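Plantazolicin methyltransferase BamL (Bacillus amyloliquefaciens subsp. plantarum, PDB 5DM0) probably transfers a methyl group from S-adenosylmethionine to the N-terminal amine of desmethylplantazolicin, a step in making the antibiotic plantazolicin. Local coordinates at residues V162-N167 with R190-M195. Residues are numbered along the deposited sequence; the frame is centred on the assembly and turned at random.
With 5D8 (ethyl 2-(2-{2-[(1S)-1-amino-4-carbamimidamidobutyl]-1,3-thiazol-4-yl}-5-methyl-1,3-oxazol-4-yl)-1,3-thiazole-4-carboxylate), chain E.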
loop_
_atom_site.group_PDB
_atom_site.type_symbol
_atom_site.label_atom_id
_atom_site.label_comp_id
_atom_site.label_asym_id
_atom_site.label_seq_id
_atom_site.Cartn_x
_atom_site.Cartn_y
_atom_site.Cartn_z
ATOM N N VAL A 162 0.864 3.086 0.319
ATOM C CA VAL A 162 -0.205 4.002 -0.107
ATOM C C VAL A 162 -1.382 3.798 0.841
ATOM O O VAL A 162 -1.816 2.665 1.048
ATOM C CB VAL A 162 -0.672 3.722 -1.554
ATOM C CG1 VAL A 162 -1.738 4.733 -1.984
ATOM C CG2 VAL A 162 0.501 3.743 -2.522
ATOM N N ASP A 163 -1.902 4.874 1.426
ATOM C CA ASP A 163 -3.018 4.727 2.363
ATOM C C ASP A 163 -3.842 6.012 2.462
ATOM O O ASP A 163 -3.444 7.065 1.962
ATOM C CB ASP A 163 -2.511 4.305 3.753
ATOM C CG ASP A 163 -3.546 3.517 4.546
ATOM O OD1 ASP A 163 -4.483 2.972 3.927
ATOM O OD2 ASP A 163 -3.441 3.470 5.799
ATOM N N LEU A 164 -5.002 5.905 3.104
ATOM C CA LEU A 164 -5.888 7.039 3.312
ATOM C C LEU A 164 -5.241 8.093 4.191
ATOM O O LEU A 164 -4.500 7.757 5.107
ATOM C CB LEU A 164 -7.156 6.564 4.018
ATOM C CG LEU A 164 -7.958 5.442 3.354
ATOM C CD1 LEU A 164 -9.156 5.119 4.235
ATOM C CD2 LEU A 164 -8.377 5.879 1.958
ATOM N N ASP A 165 -5.529 9.362 3.913
ATOM C CA ASP A 165 -5.232 10.428 4.877
ATOM C C ASP A 165 -6.500 10.681 5.671
ATOM O O ASP A 165 -7.571 10.867 5.098
ATOM C CB ASP A 165 -4.758 11.725 4.194
ATOM C CG ASP A 165 -4.336 12.805 5.204
ATOM O OD1 ASP A 165 -5.143 13.168 6.097
ATOM O OD2 ASP A 165 -3.193 13.314 5.113
ATOM N N ARG A 166 -6.363 10.706 6.990
ATOM C CA ARG A 166 -7.492 10.871 7.901
ATOM C C ARG A 166 -8.397 12.067 7.561
ATOM O O ARG A 166 -9.631 11.977 7.654
ATOM C CB ARG A 166 -6.970 10.998 9.332
ATOM C CG ARG A 166 -8.067 11.111 10.373
ATOM C CD ARG A 166 -7.568 10.753 11.758
ATOM N NE ARG A 166 -6.736 11.791 12.362
ATOM C CZ ARG A 166 -5.460 11.632 12.715
ATOM N NH1 ARG A 166 -4.809 12.643 13.281
ATOM N NH2 ARG A 166 -4.829 10.472 12.496
ATOM N N ASN A 167 -7.788 13.178 7.160
ATOM C CA ASN A 167 -8.556 14.395 6.884
ATOM C C ASN A 167 -9.355 14.390 5.576
ATOM O O ASN A 167 -10.042 15.361 5.282
ATOM C CB ASN A 167 -7.658 15.637 6.960
ATOM C CG ASN A 167 -7.206 15.945 8.376
ATOM O OD1 ASN A 167 -7.995 15.871 9.314
ATOM N ND2 ASN A 167 -5.942 16.342 8.529
ATOM N N ARG A 190 -10.956 7.252 10.427
ATOM C CA ARG A 190 -10.603 7.513 11.827
ATOM C C ARG A 190 -9.288 6.825 12.185
ATOM O O ARG A 190 -8.473 7.389 12.913
ATOM C CB ARG A 190 -11.720 7.065 12.776
ATOM C CG ARG A 190 -11.542 7.497 14.229
ATOM C CD ARG A 190 -12.803 7.204 15.043
ATOM N NE ARG A 190 -12.789 7.596 16.469
ATOM C CZ ARG A 190 -11.944 8.449 17.062
ATOM N NH1 ARG A 190 -10.977 9.054 16.387
ATOM N NH2 ARG A 190 -12.069 8.698 18.363
ATOM N N ALA A 191 -9.091 5.619 11.650
ATOM C CA ALA A 191 -7.899 4.814 11.919
ATOM C C ALA A 191 -6.673 5.251 11.118
ATOM O O ALA A 191 -5.568 4.786 11.385
ATOM C CB ALA A 191 -8.187 3.346 11.642
ATOM N N SER A 192 -6.871 6.125 10.138
ATOM C CA SER A 192 -5.781 6.539 9.256
ATOM C C SER A 192 -4.853 7.556 9.910
ATOM O O SER A 192 -5.208 8.194 10.911
ATOM C CB SER A 192 -6.337 7.102 7.942
ATOM O OG SER A 192 -7.284 6.216 7.383
ATOM N N LEU A 193 -3.646 7.671 9.359
ATOM C CA LEU A 193 -2.713 8.727 9.733
ATOM C C LEU A 193 -2.991 9.984 8.915
ATOM O O LEU A 193 -3.698 9.939 7.905
ATOM C CB LEU A 193 -1.258 8.273 9.507
ATOM C CG LEU A 193 -0.712 7.083 10.313
ATOM C CD1 LEU A 193 0.758 6.832 10.001
ATOM C CD2 LEU A 193 -0.878 7.293 11.804
ATOM N N THR A 194 -2.449 11.107 9.381
ATOM C CA THR A 194 -2.358 12.328 8.599
ATOM C C THR A 194 -0.961 12.360 7.998
ATOM O O THR A 194 -0.075 11.645 8.460
ATOM C CB THR A 194 -2.496 13.583 9.482
ATOM O OG1 THR A 194 -1.511 13.541 10.522
ATOM C CG2 THR A 194 -3.892 13.677 10.100
ATOM N N MET A 195 -0.767 13.184 6.974
ATOM C CA MET A 195 0.556 13.397 6.407
ATOM C C MET A 195 1.569 13.774 7.493
ATOM O O MET A 195 2.684 13.254 7.511
ATOM C CB MET A 195 0.504 14.475 5.322
ATOM C CG MET A 195 1.861 14.858 4.757
ATOM S SD MET A 195 2.644 13.424 4.015
ATOM C CE MET A 195 1.497 13.102 2.695
HETATM C C1 5D8 E . -11.370 3.155 1.480
HETATM C C2 5D8 E . -10.284 2.841 0.662
HETATM C C3 5D8 E . -10.022 5.024 -2.060
HETATM C C4 5D8 E . -10.069 0.953 1.830
HETATM C C5 5D8 E . -8.739 4.320 -2.197
HETATM C C6 5D8 E . -9.886 3.671 -0.496
HETATM C C8 5D8 E . -10.551 5.987 -3.033
HETATM C C11 5D8 E . -11.978 7.378 -4.479
HETATM C C12 5D8 E . -10.637 7.269 -4.852
HETATM O O14 5D8 E . -10.709 8.900 -6.525
HETATM C C13 5D8 E . -10.101 7.954 -6.043
HETATM O O15 5D8 E . -8.875 7.447 -6.646
HETATM N N2 5D8 E . -9.853 6.468 -4.062
HETATM S S1 5D8 E . -12.211 6.421 -3.062
HETATM N N1 5D8 E . -10.752 4.554 -1.047
HETATM O O9 5D8 E . -8.687 3.446 -1.144
HETATM C C7 5D8 E . -7.547 4.401 -3.115
HETATM S S5 5D8 E . -11.415 1.797 2.555
HETATM N N3 5D8 E . -9.596 1.670 0.794
HETATM C CA 5D8 E . -9.632 -0.359 2.368
HETATM N N 5D8 E . -8.571 -0.890 1.512
HETATM C CB 5D8 E . -9.152 -0.263 3.816
HETATM C CG 5D8 E . -8.178 0.879 4.086
HETATM C CD 5D8 E . -7.347 0.525 5.319
HETATM N NE 5D8 E . -6.585 1.724 5.697
HETATM C CZ 5D8 E . -6.942 2.645 6.507
HETATM N NH1 5D8 E . -6.165 3.625 6.733
HETATM N NH2 5D8 E . -8.077 2.609 7.086
HETATM C C9 5D8 E . -8.316 8.075 -7.803
HETATM C C10 5D8 E . -8.144 7.043 -8.903
HETATM O O HOH W 1 -3.198 6.139 7.034
#
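Part of the substrate-analogue pocket of this Rossmann-like methyltransferase forms where L164, at the end of strand 157-164, meets S192 beyond helix 179-191, L164 CB to S192 OG 3.4 Å. The D163 carboxylate grips the 5D8 guanidinium with both oxygens, OD1 taking NE at 3.0 Å and OD2 taking NH1 at 2.9 Å. S192 OG shares that NH1, accepting from it at 2.9 Å, and also bonds Q188 O. One water donates to D163 OD2 and L164 O and accepts from L193 N, bridging the segments. R166 N donates to L193 O at 2.9 Å, fairly straight at 164°. The arginine chain, bent at chi3 (75°), brings NH2 back to S192 O, 2.8 Å away and near the guanidinium plane; the T194 CG2 methyl sits over one face, offset toward the rim, 3.5 Å from R166 NH1, and E197 salt-bridges NH2. D165 OD1 closes an Asx turn with N167 N, whereas OD2 receives M195 N at 3.1 Å from above the carboxylate plane. T194 OG1 accepts from E197 N, capping the start of helix 195-206. The contact links strand 157-164 to the junction of helices 179-191 and 195-206, with strand 260-268 packed against L164, D165 and M195.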